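Local coordinates for UDP-glucose:anthocyanidin 3-O-glucosyltransferase (Clitoria ternatea, PDB 4REL), which belongs to the glycosyltransferases of the GT-B fold, in which two Rossmann-like domains stand side by side with a cleft between them, at residues A[24-29]-A[242-247]; A[113-118]-A[201-206]; A[303-308]-A[320-325]. All blocks are in the same frame, centred on the assembly; numbering follows the deposited sequence.

Contact 1: residues A[24-29]-A[242-247]; sequences LVLKLA and PQLLLP
Leu26 of helix 18-31 reaches across to Gln243 and Leu244, in the loop that leads from the last strand of the N-terminal sheet towards the C-terminal domain. Its CB starts out towards that loop but is not itself in contact. CG lies beside the backbone N (chi1 -74°), and the two methyls beyond it divide the work. CD1, the branch that prolongs the chain, comes up against the peptide link between the two loop residues, 3.7 Å from Leu244 N. The same methyl lies 4.1 Å from Leu244 CB. CD2 turns to the glutamine, resting 4.0 Å from Gln243 CG and 3.9 Å from Gln243 OE1. The glutamine chain is extended beyond CG and crosses the leucine at about a right angle, so that CG and OE1 both border on CD2. Pro56, Ile59 and Cys241 also touch Leu26, while helix 431-445 packs on the same helix through Leu28. Between the two segments themselves there is no hydrogen bond; the polar ties near the contact run to residues beyond it, Leu244 O to Arg53 NH2 and Lys27 NZ to Leu239 O. Methyl groups against a peptide and an amide chain give dispersion without directional preference, so here the fit depends on shape.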
loop_
_atom_site.group_PDB
_atom_site.type_symbol
_atom_site.label_atom_id
_atom_site.label_comp_id
_atom_site.label_asym_id
_atom_site.label_seq_id
_atom_site.Cartn_x
_atom_site.Cartn_y
_atom_site.Cartn_z
ATOM N N LEU A 24 -3.748 -11.732 4.124
ATOM C CA LEU A 24 -4.807 -11.849 5.127
ATOM C C LEU A 24 -5.591 -13.153 4.979
ATOM O O LEU A 24 -5.854 -13.856 5.963
ATOM C CB LEU A 24 -5.755 -10.652 5.045
ATOM C CG LEU A 24 -6.980 -10.723 5.970
ATOM C CD1 LEU A 24 -6.568 -10.676 7.434
ATOM C CD2 LEU A 24 -7.945 -9.576 5.653
ATOM N N VAL A 25 -5.963 -13.488 3.749
ATOM C CA VAL A 25 -6.716 -14.725 3.504
ATOM C C VAL A 25 -5.911 -15.966 3.903
ATOM O O VAL A 25 -6.461 -16.924 4.462
ATOM C CB VAL A 25 -7.174 -14.810 2.025
ATOM C CG1 VAL A 25 -7.748 -16.192 1.708
ATOM C CG2 VAL A 25 -8.215 -13.726 1.737
ATOM N N LEU A 26 -4.605 -15.951 3.633
ATOM C CA LEU A 26 -3.748 -17.059 4.065
ATOM C C LEU A 26 -3.803 -17.233 5.584
ATOM O O LEU A 26 -3.876 -18.359 6.080
ATOM C CB LEU A 26 -2.299 -16.855 3.603
ATOM C CG LEU A 26 -2.035 -17.087 2.114
ATOM C CD1 LEU A 26 -0.662 -16.588 1.707
ATOM C CD2 LEU A 26 -2.168 -18.566 1.759
ATOM N N LYS A 27 -3.771 -16.126 6.318
ATOM C CA LYS A 27 -3.820 -16.190 7.786
ATOM C C LYS A 27 -5.159 -16.741 8.254
ATOM O O LYS A 27 -5.217 -17.574 9.157
ATOM C CB LYS A 27 -3.601 -14.806 8.407
ATOM C CG LYS A 27 -2.186 -14.245 8.227
ATOM C CD LYS A 27 -2.116 -12.779 8.671
ATOM C CE LYS A 27 -0.803 -12.140 8.236
ATOM N NZ LYS A 27 -0.742 -10.709 8.661
ATOM N N LEU A 28 -6.236 -16.247 7.649
ATOM C CA LEU A 28 -7.584 -16.701 8.007
ATOM C C LEU A 28 -7.783 -18.173 7.648
ATOM O O LEU A 28 -8.409 -18.923 8.400
ATOM C CB LEU A 28 -8.644 -15.853 7.296
ATOM C CG LEU A 28 -8.692 -14.384 7.727
ATOM C CD1 LEU A 28 -9.630 -13.590 6.813
ATOM C CD2 LEU A 28 -9.126 -14.255 9.184
ATOM N N ALA A 29 -7.276 -18.581 6.487
ATOM C CA ALA A 29 -7.431 -19.965 6.047
ATOM C C ALA A 29 -6.651 -20.928 6.941
ATOM O O ALA A 29 -7.074 -22.064 7.171
ATOM C CB ALA A 29 -7.000 -20.115 4.603
ATOM N N PRO A 242 4.384 -16.698 6.588
ATOM C CA PRO A 242 5.387 -17.461 5.834
ATOM C C PRO A 242 4.903 -17.990 4.479
ATOM O O PRO A 242 5.712 -18.066 3.550
ATOM C CB PRO A 242 5.741 -18.622 6.780
ATOM C CG PRO A 242 4.692 -18.605 7.860
ATOM C CD PRO A 242 4.250 -17.182 7.970
ATOM N N GLN A 243 3.617 -18.325 4.360
ATOM C CA GLN A 243 3.097 -18.887 3.110
ATOM C C GLN A 243 2.985 -17.846 1.993
ATOM O O GLN A 243 2.873 -18.197 0.816
ATOM C CB GLN A 243 1.753 -19.592 3.333
ATOM C CG GLN A 243 1.317 -20.482 2.167
ATOM C CD GLN A 243 0.457 -21.660 2.599
ATOM O OE1 GLN A 243 -0.325 -21.561 3.544
ATOM N NE2 GLN A 243 0.604 -22.787 1.907
ATOM N N LEU A 244 3.019 -16.567 2.354
ATOM C CA LEU A 244 2.969 -15.519 1.335
ATOM C C LEU A 244 4.292 -15.468 0.573
ATOM O O LEU A 244 4.323 -15.240 -0.637
ATOM C CB LEU A 244 2.686 -14.154 1.967
ATOM C CG LEU A 244 2.472 -12.993 0.990
ATOM C CD1 LEU A 244 1.213 -13.198 0.165
ATOM C CD2 LEU A 244 2.412 -11.669 1.741
ATOM N N LEU A 245 5.382 -15.693 1.296
ATOM C CA LEU A 245 6.718 -15.525 0.742
ATOM C C LEU A 245 7.097 -16.608 -0.264
ATOM O O LEU A 245 6.850 -17.799 -0.048
ATOM C CB LEU A 245 7.755 -15.447 1.866
ATOM C CG LEU A 245 7.581 -14.247 2.803
ATOM C CD1 LEU A 245 6.935 -14.668 4.103
ATOM C CD2 LEU A 245 8.902 -13.552 3.076
ATOM N N LEU A 246 7.692 -16.175 -1.371
ATOM C CA LEU A 246 8.264 -17.087 -2.349
ATOM C C LEU A 246 9.774 -16.883 -2.377
ATOM O O LEU A 246 10.246 -15.851 -2.860
ATOM C CB LEU A 246 7.664 -16.833 -3.736
ATOM C CG LEU A 246 6.149 -17.046 -3.854
ATOM C CD1 LEU A 246 5.620 -16.634 -5.225
ATOM C CD2 LEU A 246 5.773 -18.494 -3.546
ATOM N N PRO A 247 10.530 -17.853 -1.827
ATOM C CA PRO A 247 11.997 -17.879 -1.842
ATOM C C PRO A 247 12.542 -17.450 -3.197
ATOM O O PRO A 247 12.091 -17.951 -4.228
ATOM C CB PRO A 247 12.306 -19.351 -1.585
ATOM C CG PRO A 247 11.212 -19.777 -0.667
ATOM C CD PRO A 247 9.978 -19.002 -1.085
#

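Contact 2: residues A[113-118]-A[201-206]; sequences ADAFVT and VVLPQA. With KMP (3,5,7-trihydroxy-2-(4-hydroxyphenyl)-4H-chromen-4-one), chain B.
Ala115 and Thr118 meet Leu203 and Val202 through little more than methyl groups, yet Phe116, next to Ala115, turns the other way and lines the pocket of KMP. The segment 113-118 runs off the end of strand 110-114, in the parallel sheet of the N-terminal Rossmann-like domain, into a type I beta turn from Asp114 to Val117. Asp114 also makes an Asx turn: its OD2 accepts from Phe116 N at 3.0 Å, nearly straight at 165°, on the lone pair away from OD1. OD1 is taken by His17 ND1, and His17 NE2 in turn bonds to KMP, so one carboxylate closes the turn and probably steadies His17. Towards segment 201-206, Ala115 CB touches Leu203 CD2 at 4.0 Å. Thr118 crosses Val202 at about a right angle; with OG1 between the backbone N and carbonyl carbon (chi1 61°), its CG2 is the branch that meets both valine methyls, CG1 and CG2. Trp131 and Leu121 also touch Val202. The Phe116 ring meets KMP with its edge, atom C9 lying in the ring plane, 3.8 Å from Phe116 CE2.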
loop_
_atom_site.group_PDB
_atom_site.type_symbol
_atom_site.label_atom_id
_atom_site.label_comp_id
_atom_site.label_asym_id
_atom_site.label_seq_id
_atom_site.Cartn_x
_atom_site.Cartn_y
_atom_site.Cartn_z
ATOM N N ALA A 113 -13.772 -7.894 0.918
ATOM C CA ALA A 113 -13.408 -7.244 -0.329
ATOM C C ALA A 113 -12.518 -6.047 -0.087
ATOM O O ALA A 113 -12.656 -5.339 0.915
ATOM C CB ALA A 113 -14.656 -6.822 -1.090
ATOM N N ASP A 114 -11.597 -5.825 -1.017
ATOM C CA ASP A 114 -10.851 -4.576 -1.032
ATOM C C ASP A 114 -11.894 -3.464 -1.084
ATOM O O ASP A 114 -12.857 -3.565 -1.829
ATOM C CB ASP A 114 -9.954 -4.534 -2.273
ATOM C CG ASP A 114 -9.026 -3.332 -2.283
ATOM O OD1 ASP A 114 -7.794 -3.520 -2.149
ATOM O OD2 ASP A 114 -9.524 -2.196 -2.415
ATOM N N ALA A 115 -11.732 -2.429 -0.261
ATOM C CA ALA A 115 -12.722 -1.351 -0.174
ATOM C C ALA A 115 -13.047 -0.697 -1.516
ATOM O O ALA A 115 -14.138 -0.156 -1.692
ATOM C CB ALA A 115 -12.261 -0.278 0.836
ATOM N N PHE A 116 -12.096 -0.703 -2.447
ATOM C CA PHE A 116 -12.325 -0.048 -3.740
ATOM C C PHE A 116 -13.341 -0.802 -4.599
ATOM O O PHE A 116 -13.917 -0.225 -5.526
ATOM C CB PHE A 116 -11.028 0.115 -4.543
ATOM C CG PHE A 116 -10.079 1.149 -3.993
ATOM C CD1 PHE A 116 -10.438 1.954 -2.914
ATOM C CD2 PHE A 116 -8.818 1.309 -4.558
ATOM C CE1 PHE A 116 -9.555 2.907 -2.406
ATOM C CE2 PHE A 116 -7.924 2.268 -4.054
ATOM C CZ PHE A 116 -8.298 3.058 -2.974
ATOM N N VAL A 117 -13.535 -2.091 -4.326
ATOM C CA VAL A 117 -14.509 -2.867 -5.097
ATOM C C VAL A 117 -15.878 -2.672 -4.461
ATOM O O VAL A 117 -16.449 -3.575 -3.849
ATOM C CB VAL A 117 -14.128 -4.359 -5.184
ATOM C CG1 VAL A 117 -15.051 -5.092 -6.171
ATOM C CG2 VAL A 117 -12.684 -4.492 -5.643
ATOM N N THR A 118 -16.408 -1.467 -4.601
ATOM C CA THR A 118 -17.631 -1.121 -3.885
ATOM C C THR A 118 -18.845 -1.893 -4.391
ATOM O O THR A 118 -19.814 -2.067 -3.656
ATOM C CB THR A 118 -17.913 0.382 -3.940
ATOM O OG1 THR A 118 -18.090 0.767 -5.308
ATOM C CG2 THR A 118 -16.736 1.167 -3.335
ATOM N N VAL A 201 -19.942 6.898 2.135
ATOM C CA VAL A 201 -21.265 6.314 2.259
ATOM C C VAL A 201 -21.176 4.784 2.281
ATOM O O VAL A 201 -21.959 4.108 2.958
ATOM C CB VAL A 201 -22.168 6.766 1.098
ATOM C CG1 VAL A 201 -23.477 5.994 1.103
ATOM C CG2 VAL A 201 -22.450 8.249 1.211
ATOM N N VAL A 202 -20.211 4.248 1.546
ATOM C CA VAL A 202 -20.048 2.795 1.437
ATOM C C VAL A 202 -19.519 2.148 2.726
ATOM O O VAL A 202 -20.094 1.177 3.223
ATOM C CB VAL A 202 -19.140 2.422 0.237
ATOM C CG1 VAL A 202 -18.682 0.950 0.322
ATOM C CG2 VAL A 202 -19.865 2.676 -1.080
ATOM N N LEU A 203 -18.437 2.690 3.274
ATOM C CA LEU A 203 -17.749 2.046 4.400
ATOM C C LEU A 203 -18.569 1.824 5.697
ATOM O O LEU A 203 -18.379 0.804 6.370
ATOM C CB LEU A 203 -16.422 2.748 4.712
ATOM C CG LEU A 203 -15.353 2.604 3.628
ATOM C CD1 LEU A 203 -14.150 3.464 3.961
ATOM C CD2 LEU A 203 -14.935 1.145 3.500
ATOM N N PRO A 204 -19.471 2.760 6.057
ATOM C CA PRO A 204 -20.272 2.479 7.257
ATOM C C PRO A 204 -21.233 1.295 7.097
ATOM O O PRO A 204 -21.808 0.821 8.090
ATOM C CB PRO A 204 -21.055 3.786 7.462
ATOM C CG PRO A 204 -20.160 4.833 6.879
ATOM C CD PRO A 204 -19.615 4.168 5.640
ATOM N N GLN A 205 -21.414 0.816 5.872
ATOM C CA GLN A 205 -22.307 -0.317 5.646
ATOM C C GLN A 205 -21.579 -1.645 5.835
ATOM O O GLN A 205 -22.200 -2.707 5.830
ATOM C CB GLN A 205 -22.933 -0.232 4.248
ATOM C CG GLN A 205 -23.711 1.070 4.031
ATOM C CD GLN A 205 -24.336 1.163 2.664
ATOM O OE1 GLN A 205 -25.212 0.362 2.308
ATOM N NE2 GLN A 205 -23.899 2.147 1.882
ATOM N N ALA A 206 -20.260 -1.576 6.001
ATOM C CA ALA A 206 -19.458 -2.776 6.231
ATOM C C ALA A 206 -19.633 -3.294 7.649
ATOM O O ALA A 206 -19.665 -2.518 8.607
ATOM C CB ALA A 206 -17.991 -2.502 5.958
HETATM C C1 KMP B . -6.164 7.521 -3.550
HETATM C C2 KMP B . -5.645 6.317 -3.105
HETATM C C3 KMP B . -5.193 5.323 -4.102
HETATM C C4 KMP B . -5.302 5.643 -5.540
HETATM C C5 KMP B . -5.841 6.876 -5.888
HETATM C C6 KMP B . -6.258 7.788 -4.915
HETATM C C9 KMP B . -4.627 4.020 -3.685
HETATM C C10 KMP B . -4.202 3.084 -4.750
HETATM C C11 KMP B . -4.361 3.502 -6.181
HETATM C C14 KMP B . -3.954 2.621 -7.321
HETATM C C15 KMP B . -3.660 1.270 -7.148
HETATM C C16 KMP B . -3.285 0.486 -8.227
HETATM C C17 KMP B . -3.195 1.047 -9.492
HETATM C C18 KMP B . -3.489 2.392 -9.675
HETATM C C19 KMP B . -3.870 3.173 -8.593
HETATM O O12 KMP B . -4.889 4.740 -6.493
HETATM O O13 KMP B . -4.520 3.731 -2.469
HETATM O O24 KMP B . -2.821 0.273 -10.549
HETATM O O27 KMP B . -3.671 1.885 -4.380
HETATM O O29 KMP B . -6.778 8.980 -5.315
HETATM O O30 KMP B . -5.545 6.036 -1.776
#

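Contact 3: residues A[303-308]-A[320-325]; sequences SLLSIL and GKVVSW
A beta-alpha-beta crossover at the edge of the C-terminal sheet brings Leu305 and Leu308 onto Val322. The chain leaves strand 296-299, winds through the loop that holds 303-308 and the short helix 312-315, and returns as strand 320-323, the parallel neighbour of the strand it left. The touch centres on a single methyl, Val322 CG1, which lies opposite the backbone N (chi1 177°) and is thereby directed at the loop. Leu305 meets it with CD2, the branch off the line of its chain, at 4.1 Å; the two side chains run alongside each other, pointing opposite ways. Leu308 comes in with CD1, the branch that continues its extended chain, 4.3 Å from Val322 CG1. The two leucine tips also touch, Leu305 CD2 lying 3.9 Å from Leu308 CD1, so three methyls close into a triangle. Within the loop, Ile307 N bonds to Leu304 O at 3.1 Å and Leu308 N makes a weak bond to Leu305 O. No hydrogen bond passes between the two segments.

The triangle grades from outside to inside. Leu305 is exposed to solvent, whereas Leu308 is buried against Trp298, Val313 and the Val282 and Ala286 side chains of helix 279-292. Val322 lies between, covered further by Phe296 and Phe312. Val323, next along, points away from the loop. Lys321 and Val323 make backbone hydrogen bonds to strand 296-299 and Leu300, which pair this outermost strand with its neighbour. Hydrophobic residues of the connection closing over one face of an edge strand are typical of the doubly wound, Rossmann-like alpha/beta domain of the GT-B fold.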
loop_
_atom_site.group_PDB
_atom_site.type_symbol
_atom_site.label_atom_id
_atom_site.label_comp_id
_atom_site.label_asym_id
_atom_site.label_seq_id
_atom_site.Cartn_x
_atom_site.Cartn_y
_atom_site.Cartn_z
ATOM N N SER A 303 13.787 -0.023 -18.609
ATOM C CA SER A 303 13.477 0.892 -19.696
ATOM C C SER A 303 13.948 2.310 -19.403
ATOM O O SER A 303 14.008 3.154 -20.301
ATOM C CB SER A 303 11.976 0.876 -19.971
ATOM O OG SER A 303 11.249 0.966 -18.768
ATOM N N LEU A 304 14.291 2.571 -18.142
ATOM C CA LEU A 304 14.785 3.885 -17.751
ATOM C C LEU A 304 16.308 4.011 -17.823
ATOM O O LEU A 304 16.845 5.107 -17.655
ATOM C CB LEU A 304 14.269 4.253 -16.359
ATOM C CG LEU A 304 12.744 4.403 -16.294
ATOM C CD1 LEU A 304 12.239 4.497 -14.874
ATOM C CD2 LEU A 304 12.291 5.618 -17.097
ATOM N N LEU A 305 17.008 2.905 -18.078
ATOM C CA LEU A 305 18.469 2.967 -18.127
ATOM C C LEU A 305 18.962 3.951 -19.184
ATOM O O LEU A 305 19.980 4.618 -18.992
ATOM C CB LEU A 305 19.083 1.583 -18.362
ATOM C CG LEU A 305 18.870 0.572 -17.240
ATOM C CD1 LEU A 305 19.469 -0.772 -17.626
ATOM C CD2 LEU A 305 19.522 1.092 -15.973
ATOM N N SER A 306 18.224 4.057 -20.288
ATOM C CA SER A 306 18.656 4.873 -21.424
ATOM C C SER A 306 18.605 6.376 -21.150
ATOM O O SER A 306 19.201 7.165 -21.884
ATOM C CB SER A 306 17.833 4.547 -22.681
ATOM O OG SER A 306 16.443 4.730 -22.452
ATOM N N ILE A 307 17.901 6.785 -20.102
ATOM C CA ILE A 307 17.816 8.220 -19.824
ATOM C C ILE A 307 18.738 8.670 -18.689
ATOM O O ILE A 307 18.879 9.868 -18.443
ATOM C CB ILE A 307 16.374 8.682 -19.566
ATOM C CG1 ILE A 307 15.848 8.091 -18.266
ATOM C CG2 ILE A 307 15.470 8.324 -20.752
ATOM C CD1 ILE A 307 14.566 8.738 -17.785
ATOM N N LEU A 308 19.370 7.717 -18.006
ATOM C CA LEU A 308 20.397 8.050 -17.019
ATOM C C LEU A 308 21.522 8.795 -17.717
ATOM O O LEU A 308 21.788 8.530 -18.891
ATOM C CB LEU A 308 20.952 6.772 -16.394
ATOM C CG LEU A 308 19.986 5.960 -15.541
ATOM C CD1 LEU A 308 20.667 4.681 -15.057
ATOM C CD2 LEU A 308 19.503 6.781 -14.357
ATOM N N GLY A 320 27.906 1.900 -5.939
ATOM C CA GLY A 320 26.467 1.862 -6.090
ATOM C C GLY A 320 26.031 0.720 -6.967
ATOM O O GLY A 320 26.819 0.194 -7.748
ATOM N N LYS A 321 24.770 0.328 -6.822
ATOM C CA LYS A 321 24.193 -0.720 -7.650
ATOM C C LYS A 321 22.916 -0.168 -8.244
ATOM O O LYS A 321 22.045 0.298 -7.507
ATOM C CB LYS A 321 23.842 -1.955 -6.810
ATOM C CG LYS A 321 24.979 -2.949 -6.614
ATOM C CD LYS A 321 24.435 -4.356 -6.388
ATOM C CE LYS A 321 25.069 -5.354 -7.356
ATOM N NZ LYS A 321 26.380 -5.893 -6.863
ATOM N N VAL A 322 22.810 -0.206 -9.567
ATOM C CA VAL A 322 21.576 0.169 -10.243
ATOM C C VAL A 322 21.034 -1.107 -10.859
ATOM O O VAL A 322 21.660 -1.683 -11.755
ATOM C CB VAL A 322 21.841 1.233 -11.318
ATOM C CG1 VAL A 322 20.554 1.564 -12.073
ATOM C CG2 VAL A 322 22.436 2.494 -10.674
ATOM N N VAL A 323 19.893 -1.578 -10.351
ATOM C CA VAL A 323 19.390 -2.898 -10.716
ATOM C C VAL A 323 17.897 -2.846 -11.003
ATOM O O VAL A 323 17.215 -1.906 -10.601
ATOM C CB VAL A 323 19.669 -3.925 -9.607
ATOM C CG1 VAL A 323 21.173 -4.108 -9.422
ATOM C CG2 VAL A 323 19.024 -3.481 -8.315
ATOM N N SER A 324 17.393 -3.856 -11.703
ATOM C CA SER A 324 15.994 -3.875 -12.109
ATOM C C SER A 324 15.077 -4.337 -10.985
ATOM O O SER A 324 13.895 -3.992 -10.963
ATOM C CB SER A 324 15.807 -4.781 -13.334
ATOM O OG SER A 324 16.555 -4.292 -14.428
ATOM N N TRP A 325 15.628 -5.112 -10.056
ATOM C CA TRP A 325 14.846 -5.693 -8.966
ATOM C C TRP A 325 15.716 -5.948 -7.737
ATOM O O TRP A 325 16.887 -6.303 -7.865
ATOM C CB TRP A 325 14.212 -7.011 -9.432
ATOM C CG TRP A 325 13.586 -7.812 -8.328
ATOM C CD1 TRP A 325 12.292 -7.743 -7.895
ATOM C CD2 TRP A 325 14.228 -8.809 -7.519
ATOM N NE1 TRP A 325 12.090 -8.633 -6.866
ATOM C CE2 TRP A 325 13.263 -9.297 -6.615
ATOM C CE3 TRP A 325 15.526 -9.331 -7.470
ATOM C CZ2 TRP A 325 13.558 -10.285 -5.672
ATOM C CZ3 TRP A 325 15.816 -10.310 -6.535
ATOM C CH2 TRP A 325 14.838 -10.777 -5.649
#

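In the fold
Contact 1 ties a helix of the N-terminal domain to the connection towards the C-terminal one; contact 2 lies within the N-terminal domain, at the end of a central strand; contact 3 lies at the edge of the C-terminal sheet. Contacts 2 and 3 are on opposite sides of the chain's centre, their own centres about 39 Å apart, and no two contacts touch. None is wholly core: each joins buried to more open residues, and contact 3, farthest from the centre, includes an exposed leucine. None has a hydrogen bond across it. Contact 1 adds peptide and amide atoms to its aliphatic touch; contacts 2 and 3 join their segments almost wholly through methyls, and contact 2 alone adjoins the KMP pocket.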